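Local coordinates for protein beta-1,4-mannanase (Caldicellulosiruptor saccharolyticus, PDB 1PMH) that binds mannan-type oligosaccharides such as mannohexaose through its family 27 carbohydrate-binding module, probably directing the attached mannanase to its polysaccharide substrate, at residues A[167-170]-A[171-175]. Sequence-based numbering, arbitrary orientation.
Sequences SNYK and GPIYL
Tyr169 reaches forward along its own chain to meet Gly171, Pro172 and Ile173, where the loop after strand 153-165 runs into strand 172-181 of the jellyroll beta-sandwich. Two residues earlier, Ser167 OG accepts a nearly straight hydrogen bond from Tyr169 N (3.0 Å, 167° at the hydrogen), closing an ST turn that holds the backbone at Tyr169. The chi1 of -178° puts CG of the tyrosine beside its carbonyl carbon, opposite the backbone N, and carries the ring along the residues that follow. One face lies against the Gly171 backbone, whose N is over the outer part of the ring, 3.7 Å from its plane. Further out, CE2 comes within 3.5 Å of Gly171 O and makes a loose apolar contact with Ile173 CG1 at 4.3 Å. The phenol donates from OH to Pro172 O at 2.7 Å; the oxygen lies at the ring edge, in plane, and OH approaches 27° out of the carbonyl plane. Replacing Tyr169 by a phenylalanine would probably leave Pro172 O without this donor. The CB of Lys170 is directed away from the following residues, and its NZ forms a long, weak ion pair with Glu53. Strand 84-92 contributes Ile91 and Pro92 to the surroundings of the buried Tyr169 ring. A single short hydrogen bond thus joins the phenol to the backbone three residues on, satisfying its hydroxyl as donor and linking the loop to the chain that continues into strand 172-181.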
loop_
_atom_site.group_PDB
_atom_site.type_symbol
_atom_site.label_atom_id
_atom_site.label_comp_id
_atom_site.label_asym_id
_atom_site.label_seq_id
_atom_site.Cartn_x
_atom_site.Cartn_y
_atom_site.Cartn_z
ATOM N N SER A 167 -17.984 -2.413 3.173
ATOM C CA SER A 167 -17.773 -2.719 1.765
ATOM C C SER A 167 -18.106 -4.181 1.473
ATOM O O SER A 167 -17.832 -5.069 2.273
ATOM C CB SER A 167 -16.313 -2.470 1.397
ATOM O OG SER A 167 -16.021 -2.829 0.062
ATOM N N ASN A 168 -18.600 -4.432 0.260
ATOM C CA ASN A 168 -18.707 -5.780 -0.290
ATOM C C ASN A 168 -17.753 -6.023 -1.446
ATOM O O ASN A 168 -17.919 -7.002 -2.204
ATOM C CB ASN A 168 -20.138 -6.122 -0.703
ATOM C CG ASN A 168 -20.672 -5.259 -1.804
ATOM O OD1 ASN A 168 -19.967 -4.336 -2.278
ATOM N ND2 ASN A 168 -21.836 -5.446 -2.269
ATOM N N TYR A 169 -16.734 -5.182 -1.598
ATOM C CA TYR A 169 -15.773 -5.393 -2.683
ATOM C C TYR A 169 -14.987 -6.684 -2.496
ATOM O O TYR A 169 -14.457 -6.921 -1.427
ATOM C CB TYR A 169 -14.830 -4.163 -2.747
ATOM C CG TYR A 169 -13.816 -4.237 -3.870
ATOM C CD1 TYR A 169 -14.187 -4.094 -5.200
ATOM C CD2 TYR A 169 -12.502 -4.582 -3.621
ATOM C CE1 TYR A 169 -13.277 -4.202 -6.208
ATOM C CE2 TYR A 169 -11.565 -4.658 -4.644
ATOM C CZ TYR A 169 -11.965 -4.508 -5.939
ATOM O OH TYR A 169 -11.106 -4.641 -6.989
ATOM N N LYS A 170 -14.894 -7.469 -3.563
ATOM C CA LYS A 170 -14.089 -8.680 -3.629
ATOM C C LYS A 170 -13.355 -8.587 -4.934
ATOM O O LYS A 170 -13.919 -8.738 -5.996
ATOM C CB LYS A 170 -14.966 -9.910 -3.572
ATOM C CG LYS A 170 -15.742 -9.993 -2.270
ATOM C CD LYS A 170 -16.395 -11.345 -2.128
ATOM C CE LYS A 170 -17.338 -11.475 -0.953
ATOM N NZ LYS A 170 -17.359 -12.869 -0.374
ATOM N N GLY A 171 -12.073 -8.356 -4.903
ATOM C CA GLY A 171 -11.281 -8.129 -6.102
ATOM C C GLY A 171 -9.899 -7.651 -5.708
ATOM O O GLY A 171 -9.548 -7.572 -4.519
ATOM N N PRO A 172 -9.093 -7.351 -6.717
ATOM C CA PRO A 172 -7.740 -6.881 -6.441
ATOM C C PRO A 172 -7.653 -5.416 -6.053
ATOM O O PRO A 172 -8.455 -4.584 -6.493
ATOM C CB PRO A 172 -7.031 -7.146 -7.754
ATOM C CG PRO A 172 -8.081 -7.003 -8.797
ATOM C CD PRO A 172 -9.328 -7.571 -8.162
ATOM N N ILE A 173 -6.629 -5.119 -5.258
ATOM C CA ILE A 173 -6.109 -3.778 -5.055
ATOM C C ILE A 173 -4.622 -3.919 -5.355
ATOM O O ILE A 173 -3.981 -4.854 -4.874
ATOM C CB ILE A 173 -6.318 -3.285 -3.628
ATOM C CG1 ILE A 173 -7.801 -3.143 -3.297
ATOM C CG2 ILE A 173 -5.584 -1.936 -3.409
ATOM C CD1 ILE A 173 -8.149 -2.721 -1.883
ATOM N N TYR A 174 -4.072 -3.012 -6.155
ATOM C CA TYR A 174 -2.661 -3.084 -6.499
ATOM C C TYR A 174 -1.910 -1.952 -5.825
ATOM O O TYR A 174 -2.403 -0.833 -5.694
ATOM C CB TYR A 174 -2.419 -3.016 -8.005
ATOM C CG TYR A 174 -3.169 -4.016 -8.837
ATOM C CD1 TYR A 174 -4.502 -3.828 -9.171
ATOM C CD2 TYR A 174 -2.530 -5.158 -9.353
ATOM C CE1 TYR A 174 -5.194 -4.749 -9.975
ATOM C CE2 TYR A 174 -3.240 -6.080 -10.124
ATOM C CZ TYR A 174 -4.553 -5.885 -10.435
ATOM O OH TYR A 174 -5.272 -6.751 -11.222
ATOM N N LEU A 175 -0.689 -2.239 -5.441
ATOM C CA LEU A 175 0.264 -1.247 -4.990
ATOM C C LEU A 175 1.447 -1.234 -5.934
ATOM O O LEU A 175 1.893 -2.269 -6.432
ATOM C CB LEU A 175 0.781 -1.515 -3.597
ATOM C CG LEU A 175 -0.164 -1.319 -2.470
ATOM C CD1 LEU A 175 0.507 -1.760 -1.168
ATOM C CD2 LEU A 175 -0.594 0.137 -2.345
#